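Local coordinates for protein LipS lipolytic enzyme (Unidentified, PDB 4FBL) that probably hydrolyses ester bonds of lipids as a thermostable lipase of the alpha/beta hydrolase fold, at residues 129-140 with 206-217; 166-177 with 193-204. All blocks are in the same frame, centred on the assembly; numbering follows the deposited sequence.

Contact 1 of 2, residues 129-140 with 206-217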
loop_
_atom_site.group_PDB
_atom_site.type_symbol
_atom_site.label_atom_id
_atom_site.label_comp_id
_atom_site.label_asym_id
_atom_site.label_seq_id
_atom_site.Cartn_x
_atom_site.Cartn_y
_atom_site.Cartn_z
ATOM N N MET C 129 12.894 0.842 4.170
ATOM C CA MET C 129 12.213 0.986 2.860
ATOM C C MET C 129 13.160 0.535 1.749
ATOM O O MET C 129 12.703 0.136 0.650
ATOM C CB MET C 129 11.879 2.445 2.588
ATOM C CG MET C 129 10.967 2.575 1.345
ATOM S SD MET C 129 10.398 4.273 1.062
ATOM C CE MET C 129 11.878 5.215 0.601
ATOM N N GLY C 130 14.492 0.686 1.978
ATOM C CA GLY C 130 15.468 0.215 0.922
ATOM C C GLY C 130 15.486 -1.293 0.879
ATOM O O GLY C 130 15.687 -1.938 -0.174
ATOM N N GLY C 131 15.154 -1.921 1.994
ATOM C CA GLY C 131 15.066 -3.385 1.942
ATOM C C GLY C 131 13.727 -3.855 1.334
ATOM O O GLY C 131 13.643 -4.946 0.716
ATOM N N ALA C 132 12.693 -3.022 1.442
ATOM C CA ALA C 132 11.402 -3.324 0.746
ATOM C C ALA C 132 11.569 -3.088 -0.768
ATOM O O ALA C 132 11.031 -3.857 -1.597
ATOM C CB ALA C 132 10.261 -2.360 1.311
ATOM N N LEU C 133 12.361 -2.054 -1.119
ATOM C CA LEU C 133 12.743 -1.841 -2.482
ATOM C C LEU C 133 13.597 -2.973 -3.115
ATOM O O LEU C 133 13.506 -3.210 -4.346
ATOM C CB LEU C 133 13.416 -0.479 -2.666
ATOM C CG LEU C 133 12.483 0.758 -2.584
ATOM C CD1 LEU C 133 13.313 2.008 -2.349
ATOM C CD2 LEU C 133 11.659 0.884 -3.892
ATOM N N THR C 134 14.428 -3.605 -2.295
ATOM C CA THR C 134 15.262 -4.720 -2.695
ATOM C C THR C 134 14.284 -5.891 -3.051
ATOM O O THR C 134 14.411 -6.522 -4.132
ATOM C CB THR C 134 16.172 -5.118 -1.523
ATOM O OG1 THR C 134 17.114 -4.081 -1.283
ATOM C CG2 THR C 134 16.929 -6.403 -1.772
ATOM N N VAL C 135 13.309 -6.160 -2.163
ATOM C CA VAL C 135 12.269 -7.166 -2.424
ATOM C C VAL C 135 11.462 -6.759 -3.644
ATOM O O VAL C 135 11.196 -7.583 -4.477
ATOM C CB VAL C 135 11.359 -7.400 -1.243
ATOM C CG1 VAL C 135 10.181 -8.376 -1.654
ATOM C CG2 VAL C 135 12.154 -8.029 -0.108
ATOM N N TRP C 136 11.106 -5.495 -3.783
ATOM C CA TRP C 136 10.333 -5.071 -4.939
ATOM C C TRP C 136 11.127 -5.329 -6.205
ATOM O O TRP C 136 10.530 -5.786 -7.222
ATOM C CB TRP C 136 9.962 -3.559 -4.868
ATOM C CG TRP C 136 9.446 -3.054 -6.145
ATOM C CD1 TRP C 136 8.123 -3.125 -6.631
ATOM C CD2 TRP C 136 10.196 -2.353 -7.145
ATOM N NE1 TRP C 136 8.050 -2.567 -7.892
ATOM C CE2 TRP C 136 9.292 -2.066 -8.233
ATOM C CE3 TRP C 136 11.530 -1.933 -7.228
ATOM C CZ2 TRP C 136 9.705 -1.414 -9.426
ATOM C CZ3 TRP C 136 11.945 -1.281 -8.412
ATOM C CH2 TRP C 136 11.015 -1.013 -9.494
ATOM N N ALA C 137 12.432 -4.995 -6.219
ATOM C CA ALA C 137 13.127 -5.122 -7.540
ATOM C C ALA C 137 13.365 -6.616 -7.922
ATOM O O ALA C 137 13.261 -6.952 -9.099
ATOM C CB ALA C 137 14.482 -4.358 -7.537
ATOM N N ALA C 138 13.622 -7.495 -6.954
ATOM C CA ALA C 138 13.799 -8.906 -7.209
ATOM C C ALA C 138 12.480 -9.615 -7.656
ATOM O O ALA C 138 12.547 -10.646 -8.359
ATOM C CB ALA C 138 14.398 -9.637 -5.974
ATOM N N GLY C 139 11.315 -9.064 -7.243
ATOM C CA GLY C 139 9.975 -9.560 -7.662
ATOM C C GLY C 139 9.534 -8.976 -9.008
ATOM O O GLY C 139 8.865 -9.643 -9.848
ATOM N N GLN C 140 9.957 -7.756 -9.243
ATOM C CA GLN C 140 9.570 -6.980 -10.426
ATOM C C GLN C 140 10.374 -7.433 -11.635
ATOM O O GLN C 140 9.805 -7.457 -12.781
ATOM C CB GLN C 140 9.818 -5.496 -10.231
ATOM C CG GLN C 140 9.533 -4.641 -11.426
ATOM C CD GLN C 140 7.981 -4.618 -11.785
ATOM O OE1 GLN C 140 7.221 -3.919 -11.173
ATOM N NE2 GLN C 140 7.566 -5.404 -12.759
ATOM N N ILE C 206 5.027 1.208 -1.077
ATOM C CA ILE C 206 6.176 0.370 -1.416
ATOM C C ILE C 206 6.140 -0.893 -0.614
ATOM O O ILE C 206 6.408 -1.975 -1.169
ATOM C CB ILE C 206 7.580 1.060 -1.138
ATOM C CG1 ILE C 206 7.783 2.302 -1.968
ATOM C CG2 ILE C 206 8.735 0.019 -1.430
ATOM C CD1 ILE C 206 7.852 1.935 -3.349
ATOM N N GLY C 207 5.884 -0.784 0.708
ATOM C CA GLY C 207 5.869 -1.986 1.480
ATOM C C GLY C 207 4.798 -2.984 1.001
ATOM O O GLY C 207 5.010 -4.234 0.920
ATOM N N ALA C 208 3.616 -2.466 0.715
ATOM C CA ALA C 208 2.536 -3.378 0.220
ATOM C C ALA C 208 2.800 -4.039 -1.184
ATOM O O ALA C 208 2.485 -5.219 -1.407
ATOM C CB ALA C 208 1.220 -2.636 0.195
ATOM N N VAL C 209 3.349 -3.261 -2.117
ATOM C CA VAL C 209 3.648 -3.791 -3.441
ATOM C C VAL C 209 4.696 -4.896 -3.273
ATOM O O VAL C 209 4.539 -6.004 -3.811
ATOM C CB VAL C 209 4.062 -2.709 -4.445
ATOM C CG1 VAL C 209 4.650 -3.375 -5.767
ATOM C CG2 VAL C 209 2.822 -1.793 -4.760
ATOM N N ALA C 210 5.719 -4.651 -2.438
ATOM C CA ALA C 210 6.761 -5.683 -2.193
ATOM C C ALA C 210 6.227 -6.908 -1.603
ATOM O O ALA C 210 6.628 -8.054 -2.040
ATOM C CB ALA C 210 7.929 -5.134 -1.250
ATOM N N GLU C 211 5.428 -6.734 -0.526
ATOM C CA GLU C 211 4.785 -7.890 0.043
ATOM C C GLU C 211 4.004 -8.730 -1.012
ATOM O O GLU C 211 4.042 -9.972 -0.983
ATOM C CB GLU C 211 3.819 -7.496 1.172
ATOM C CG GLU C 211 3.389 -8.808 1.913
ATOM C CD GLU C 211 2.401 -8.548 3.141
ATOM O OE1 GLU C 211 2.213 -7.414 3.542
ATOM O OE2 GLU C 211 1.850 -9.491 3.721
ATOM N N MET C 212 3.215 -8.073 -1.851
ATOM C CA MET C 212 2.397 -8.802 -2.851
ATOM C C MET C 212 3.262 -9.520 -3.968
ATOM O O MET C 212 2.871 -10.575 -4.511
ATOM C CB MET C 212 1.425 -7.808 -3.506
ATOM C CG MET C 212 0.183 -8.545 -4.169
ATOM S SD MET C 212 -1.043 -7.456 -4.883
ATOM C CE MET C 212 -1.344 -6.303 -3.463
ATOM N N LEU C 213 4.453 -8.957 -4.274
ATOM C CA LEU C 213 5.435 -9.620 -5.151
ATOM C C LEU C 213 6.239 -10.824 -4.596
ATOM O O LEU C 213 6.872 -11.559 -5.374
ATOM C CB LEU C 213 6.442 -8.593 -5.595
ATOM C CG LEU C 213 5.922 -7.552 -6.538
ATOM C CD1 LEU C 213 6.988 -6.410 -6.827
ATOM C CD2 LEU C 213 5.578 -8.201 -7.886
ATOM N N LEU C 214 6.236 -11.041 -3.284
ATOM C CA LEU C 214 7.057 -12.038 -2.695
ATOM C C LEU C 214 7.127 -13.401 -3.451
ATOM O O LEU C 214 8.208 -13.914 -3.627
ATOM C CB LEU C 214 6.650 -12.245 -1.240
ATOM C CG LEU C 214 7.178 -11.243 -0.181
ATOM C CD1 LEU C 214 6.452 -11.367 1.208
ATOM C CD2 LEU C 214 8.670 -11.368 0.029
ATOM N N PRO C 215 5.971 -14.014 -3.861
ATOM C CA PRO C 215 5.978 -15.337 -4.541
ATOM C C PRO C 215 6.834 -15.275 -5.837
ATOM O O PRO C 215 7.428 -16.246 -6.268
ATOM C CB PRO C 215 4.468 -15.532 -4.909
ATOM C CG PRO C 215 3.783 -14.845 -3.665
ATOM C CD PRO C 215 4.590 -13.530 -3.634
ATOM N N ARG C 216 6.943 -14.119 -6.429
ATOM C CA ARG C 216 7.780 -13.944 -7.611
ATOM C C ARG C 216 9.273 -13.812 -7.398
ATOM O O ARG C 216 10.053 -13.921 -8.372
ATOM C CB ARG C 216 7.367 -12.701 -8.312
ATOM C CG ARG C 216 6.199 -12.816 -9.256
ATOM C CD ARG C 216 5.996 -11.390 -9.632
ATOM N NE ARG C 216 5.467 -11.233 -10.950
ATOM C CZ ARG C 216 6.041 -10.663 -12.003
ATOM N NH1 ARG C 216 7.259 -10.131 -12.018
ATOM N NH2 ARG C 216 5.289 -10.632 -13.092
ATOM N N VAL C 217 9.696 -13.591 -6.163
ATOM C CA VAL C 217 11.153 -13.500 -5.881
ATOM C C VAL C 217 11.727 -14.910 -5.892
ATOM O O VAL C 217 11.244 -15.726 -5.135
ATOM C CB VAL C 217 11.460 -12.912 -4.487
ATOM C CG1 VAL C 217 12.958 -12.934 -4.247
ATOM C CG2 VAL C 217 10.906 -11.477 -4.374
#
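The indole of W136 meets helix 200-213 along its pyrrole side. V209 CG1 sits at the ring edge, near the ring plane, 3.6 Å from W136 CD1. L213 CD1 comes to the same carbon obliquely, at 3.5 Å. One ring face carries CB of Q140, offset toward the rim, and the carbonyl O of L133 lies in plane at the edge. The ring stands here because CG is anti to the backbone N (chi1 167°), which lays the indole side by side with V209 and L213. F167 of the second subunit also packs on W136. A second flat group is the guanidinium of R216. Its NH1 donates to G139 O at 2.7 Å, nearly straight at 163°. The acceptor lies in the guanidinium plane, and the donor lies in the carbonyl plane. This bond ties the C-terminal end of helix 129-140 to the 3-10 segment 214-216.

The rest is mostly apolar packing, with A210 CB set against the backbone carbonyl A132 O at 3.4 Å, where the backbones come close. V135 CG1 touches L214 CD2 at 3.8 Å. I206 CG2 lies 3.9 Å from both A132 CB and L133 CD2. G139 has no side chain; a CB there would collide with L213 CB. V217 CG2 lies near the backbone N of G139.

The axes of 129-140 and 206-213 come within 8.3 Å and cross at 42°. G130, on the first turn of helix 129-140, ends a GxSxG sequence, consistent with the nucleophile elbow of an alpha/beta hydrolase; helix 200-213 packs against the helix behind that elbow.

Contact 2 of 2, residues 166-177 with 193-204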
loop_
_atom_site.group_PDB
_atom_site.type_symbol
_atom_site.label_atom_id
_atom_site.label_comp_id
_atom_site.label_asym_id
_atom_site.label_seq_id
_atom_site.Cartn_x
_atom_site.Cartn_y
_atom_site.Cartn_z
ATOM N N ALA C 166 -1.621 8.843 6.685
ATOM C CA ALA C 166 -1.452 8.713 5.200
ATOM C C ALA C 166 -2.339 9.636 4.380
ATOM O O ALA C 166 -1.877 10.358 3.457
ATOM C CB ALA C 166 -1.635 7.224 4.794
ATOM N N PHE C 167 -3.654 9.639 4.662
ATOM C CA PHE C 167 -4.555 10.523 3.887
ATOM C C PHE C 167 -5.393 11.485 4.727
ATOM O O PHE C 167 -6.559 11.730 4.409
ATOM C CB PHE C 167 -5.529 9.684 3.032
ATOM C CG PHE C 167 -4.830 8.876 1.976
ATOM C CD1 PHE C 167 -4.369 9.504 0.829
ATOM C CD2 PHE C 167 -4.577 7.534 2.169
ATOM C CE1 PHE C 167 -3.722 8.825 -0.147
ATOM C CE2 PHE C 167 -3.884 6.803 1.172
ATOM C CZ PHE C 167 -3.460 7.445 0.015
ATOM N N ASN C 168 -4.790 12.016 5.772
ATOM C CA ASN C 168 -5.456 12.784 6.789
ATOM C C ASN C 168 -5.547 14.218 6.351
ATOM O O ASN C 168 -4.527 14.895 6.309
ATOM C CB ASN C 168 -4.628 12.716 8.061
ATOM C CG ASN C 168 -5.341 13.330 9.268
ATOM O OD1 ASN C 168 -6.105 14.289 9.127
ATOM N ND2 ASN C 168 -5.031 12.835 10.444
ATOM N N PRO C 169 -6.779 14.712 6.082
ATOM C CA PRO C 169 -6.924 16.118 5.675
ATOM C C PRO C 169 -6.598 17.123 6.792
ATOM O O PRO C 169 -6.406 18.280 6.472
ATOM C CB PRO C 169 -8.414 16.226 5.304
ATOM C CG PRO C 169 -9.085 15.176 6.146
ATOM C CD PRO C 169 -8.062 14.126 6.531
ATOM N N ASP C 170 -6.520 16.688 8.058
ATOM C CA ASP C 170 -6.171 17.568 9.217
ATOM C C ASP C 170 -4.773 17.354 9.817
ATOM O O ASP C 170 -4.527 17.813 10.911
ATOM C CB ASP C 170 -7.145 17.334 10.408
ATOM C CG ASP C 170 -8.616 17.311 9.975
ATOM O OD1 ASP C 170 -9.042 18.303 9.344
ATOM O OD2 ASP C 170 -9.332 16.293 10.249
ATOM N N ALA C 171 -3.886 16.612 9.171
ATOM C CA ALA C 171 -2.580 16.313 9.792
ATOM C C ALA C 171 -1.654 17.527 9.723
ATOM O O ALA C 171 -1.760 18.326 8.818
ATOM C CB ALA C 171 -1.938 15.119 9.112
ATOM N N PRO C 172 -0.724 17.650 10.686
ATOM C CA PRO C 172 0.365 18.662 10.602
ATOM C C PRO C 172 1.247 18.437 9.369
ATOM O O PRO C 172 1.292 17.265 8.863
ATOM C CB PRO C 172 1.221 18.352 11.832
ATOM C CG PRO C 172 0.860 16.996 12.264
ATOM C CD PRO C 172 -0.571 16.740 11.848
ATOM N N ALA C 173 2.007 19.442 8.897
ATOM C CA ALA C 173 3.003 19.109 7.846
ATOM C C ALA C 173 4.126 18.126 8.306
ATOM O O ALA C 173 4.598 17.316 7.513
ATOM C CB ALA C 173 3.596 20.343 7.222
ATOM N N GLU C 174 4.563 18.185 9.566
ATOM C CA GLU C 174 5.719 17.392 9.992
ATOM C C GLU C 174 5.465 16.777 11.303
ATOM O O GLU C 174 4.683 17.280 12.068
ATOM C CB GLU C 174 6.988 18.267 10.082
ATOM C CG GLU C 174 7.446 18.717 8.747
ATOM C CD GLU C 174 8.532 19.790 8.808
ATOM O OE1 GLU C 174 8.782 20.333 9.896
ATOM O OE2 GLU C 174 9.151 20.074 7.769
ATOM N N LEU C 175 6.089 15.656 11.538
ATOM C CA LEU C 175 6.090 14.981 12.806
ATOM C C LEU C 175 7.580 14.922 13.194
ATOM O O LEU C 175 8.411 15.181 12.339
ATOM C CB LEU C 175 5.612 13.534 12.595
ATOM C CG LEU C 175 4.256 12.843 12.856
ATOM C CD1 LEU C 175 4.402 11.663 13.932
ATOM C CD2 LEU C 175 3.110 13.836 13.138
ATOM N N PRO C 176 7.897 14.668 14.490
ATOM C CA PRO C 176 9.129 14.058 15.006
ATOM C C PRO C 176 9.731 12.903 14.176
ATOM O O PRO C 176 9.001 12.033 13.616
ATOM C CB PRO C 176 8.677 13.566 16.367
ATOM C CG PRO C 176 7.775 14.861 16.856
ATOM C CD PRO C 176 7.314 15.541 15.539
ATOM N N GLY C 177 11.069 12.887 14.122
ATOM C CA GLY C 177 11.792 12.001 13.178
ATOM C C GLY C 177 11.803 10.541 13.605
ATOM O O GLY C 177 11.439 10.231 14.754
ATOM N N PRO C 193 15.407 15.218 10.893
ATOM C CA PRO C 193 15.023 15.337 12.265
ATOM C C PRO C 193 13.459 15.285 12.459
ATOM O O PRO C 193 12.962 15.143 13.617
ATOM C CB PRO C 193 15.601 16.717 12.658
ATOM C CG PRO C 193 15.471 17.537 11.410
ATOM C CD PRO C 193 15.910 16.496 10.344
ATOM N N VAL C 194 12.743 15.350 11.323
ATOM C CA VAL C 194 11.266 15.320 11.273
ATOM C C VAL C 194 10.827 14.308 10.152
ATOM O O VAL C 194 11.591 14.045 9.156
ATOM C CB VAL C 194 10.661 16.745 10.986
ATOM C CG1 VAL C 194 11.091 17.756 12.080
ATOM C CG2 VAL C 194 11.072 17.328 9.589
ATOM N N THR C 195 9.635 13.731 10.333
ATOM C CA THR C 195 8.933 13.003 9.241
ATOM C C THR C 195 7.924 13.886 8.478
ATOM O O THR C 195 6.976 14.419 9.095
ATOM C CB THR C 195 8.190 11.898 9.869
ATOM O OG1 THR C 195 9.134 11.092 10.586
ATOM C CG2 THR C 195 7.433 11.075 8.788
ATOM N N PRO C 196 8.160 14.139 7.175
ATOM C CA PRO C 196 7.210 14.913 6.374
ATOM C C PRO C 196 5.961 14.028 6.059
ATOM O O PRO C 196 6.024 12.994 5.353
ATOM C CB PRO C 196 7.940 15.171 5.051
ATOM C CG PRO C 196 9.255 14.562 5.210
ATOM C CD PRO C 196 9.277 13.637 6.349
ATOM N N VAL C 197 4.855 14.424 6.663
ATOM C CA VAL C 197 3.567 13.682 6.579
ATOM C C VAL C 197 3.110 13.257 5.176
ATOM O O VAL C 197 2.764 12.081 4.984
ATOM C CB VAL C 197 2.499 14.453 7.390
ATOM C CG1 VAL C 197 1.052 13.877 7.135
ATOM C CG2 VAL C 197 2.818 14.277 8.799
ATOM N N PRO C 198 3.177 14.159 4.191
ATOM C CA PRO C 198 2.670 13.679 2.905
ATOM C C PRO C 198 3.442 12.499 2.290
ATOM O O PRO C 198 2.932 11.954 1.325
ATOM C CB PRO C 198 2.820 14.883 1.972
ATOM C CG PRO C 198 2.767 16.064 2.931
ATOM C CD PRO C 198 3.524 15.585 4.122
ATOM N N ALA C 199 4.667 12.207 2.771
ATOM C CA ALA C 199 5.520 11.229 2.075
ATOM C C ALA C 199 5.091 9.921 2.662
ATOM O O ALA C 199 5.403 8.916 2.106
ATOM C CB ALA C 199 7.044 11.484 2.289
ATOM N N ILE C 200 4.403 9.919 3.821
ATOM C CA ILE C 200 4.035 8.621 4.502
ATOM C C ILE C 200 3.223 7.578 3.647
ATOM O O ILE C 200 3.451 6.340 3.729
ATOM C CB ILE C 200 3.260 8.866 5.858
ATOM C CG1 ILE C 200 4.203 9.651 6.877
ATOM C CG2 ILE C 200 2.623 7.566 6.374
ATOM C CD1 ILE C 200 3.550 10.050 8.250
ATOM N N LYS C 201 2.327 8.090 2.821
ATOM C CA LYS C 201 1.492 7.195 1.986
ATOM C C LYS C 201 2.402 6.303 1.030
ATOM O O LYS C 201 2.187 5.082 0.882
ATOM C CB LYS C 201 0.442 8.017 1.225
ATOM C CG LYS C 201 0.958 8.844 0.099
ATOM C CD LYS C 201 -0.100 9.705 -0.635
ATOM C CE LYS C 201 -0.660 10.829 0.260
ATOM N NZ LYS C 201 0.282 12.011 0.435
ATOM N N HIS C 202 3.471 6.917 0.523
ATOM C CA HIS C 202 4.474 6.229 -0.322
ATOM C C HIS C 202 5.284 5.193 0.376
ATOM O O HIS C 202 5.623 4.166 -0.251
ATOM C CB HIS C 202 5.322 7.341 -0.925
ATOM C CG HIS C 202 4.465 8.229 -1.755
ATOM N ND1 HIS C 202 4.247 9.579 -1.494
ATOM C CD2 HIS C 202 3.745 7.934 -2.862
ATOM C CE1 HIS C 202 3.415 10.072 -2.399
ATOM N NE2 HIS C 202 3.114 9.092 -3.260
ATOM N N LEU C 203 5.634 5.398 1.654
ATOM C CA LEU C 203 6.260 4.329 2.381
ATOM C C LEU C 203 5.391 3.107 2.436
ATOM O O LEU C 203 5.858 1.940 2.270
ATOM C CB LEU C 203 6.627 4.768 3.804
ATOM C CG LEU C 203 7.092 3.740 4.856
ATOM C CD1 LEU C 203 8.372 3.019 4.561
ATOM C CD2 LEU C 203 7.235 4.340 6.323
ATOM N N ILE C 204 4.111 3.299 2.754
ATOM C CA ILE C 204 3.199 2.140 2.960
ATOM C C ILE C 204 2.965 1.435 1.570
ATOM O O ILE C 204 2.918 0.203 1.510
ATOM C CB ILE C 204 1.804 2.649 3.553
ATOM C CG1 ILE C 204 1.948 2.928 5.074
ATOM C CG2 ILE C 204 0.763 1.565 3.409
ATOM C CD1 ILE C 204 0.905 3.903 5.687
HETATM O O HOH W 1 0.914 10.567 3.374
HETATM O O HOH W 2 -1.764 12.962 2.075
#
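L175 and T195 form the hydrogen-bonded pair of a small two-stranded antiparallel sheet, 174-176 with 194-196, apart from the main sheet of the hydrolase fold. L175 N donates to T195 O at 2.9 Å. T195 N returns the bond to L175 O, but from above the carbonyl plane and less straight, at 137°. T195 OG1 adds a bond to P176 O at 3.2 Å, also from above the carbonyl plane. With chi1 at -57°, OG1 is anti to the carbonyl carbon and faces P176. Past the strand, V197 N donates to A173 O, continuing the backbone pairing.

V197 packs against 171-173. Its CG2 lies 3.4 Å from P172 O, and its CG1 meets A171 CB. E174 is extended beyond CG and crosses V194, whose CG2 touches its CD.

The polar centre lies at A166 and K201. K201 NZ donates to P198 O on a lone pair, in the carbonyl plane. It also donates to water 2, which donates in turn to A166 O. Water 1 donates to A166 O and V197 O and accepts from K201 N, with a weak further bond from NZ. A166 O is thus held by two waters. The K201 chain bends at chi3 and chi4, which folds NZ back to P198. The K201 and F167 side chains cross at about a right angle, with CD and CE of the lysine against ring atom CE1. Cutting the lysine back to an alanine is likely to leave P198 O and water 2 without their NZ donor and the F167 ring without its aliphatic neighbour. S102 of the second subunit packs on K201. The closest approach of lysine and phenylalanine is K201 CE to F167 CE1, 3.7 Å.

Both contacts use helix 200-213. Contact 2 takes its first turn, 200-204, and contact 1 takes 206-213, and they touch where M129 packs on L203. Contact 2 is nested in the chain between the segments of contact 1. Contact 1 is a buried helix pair, about 11 Å from the chain centre to its own centre. It is nearly all apolar, with one arginine bond at its end. Contact 2 is partly buried, about 19 Å out, and joins a loop and a short strand to a second short strand and the start of the helix. Its chemistry is backbone pairing, a lysine and bridging waters. Both reach the second subunit, where N168 of one copy packs on Q140 of the other.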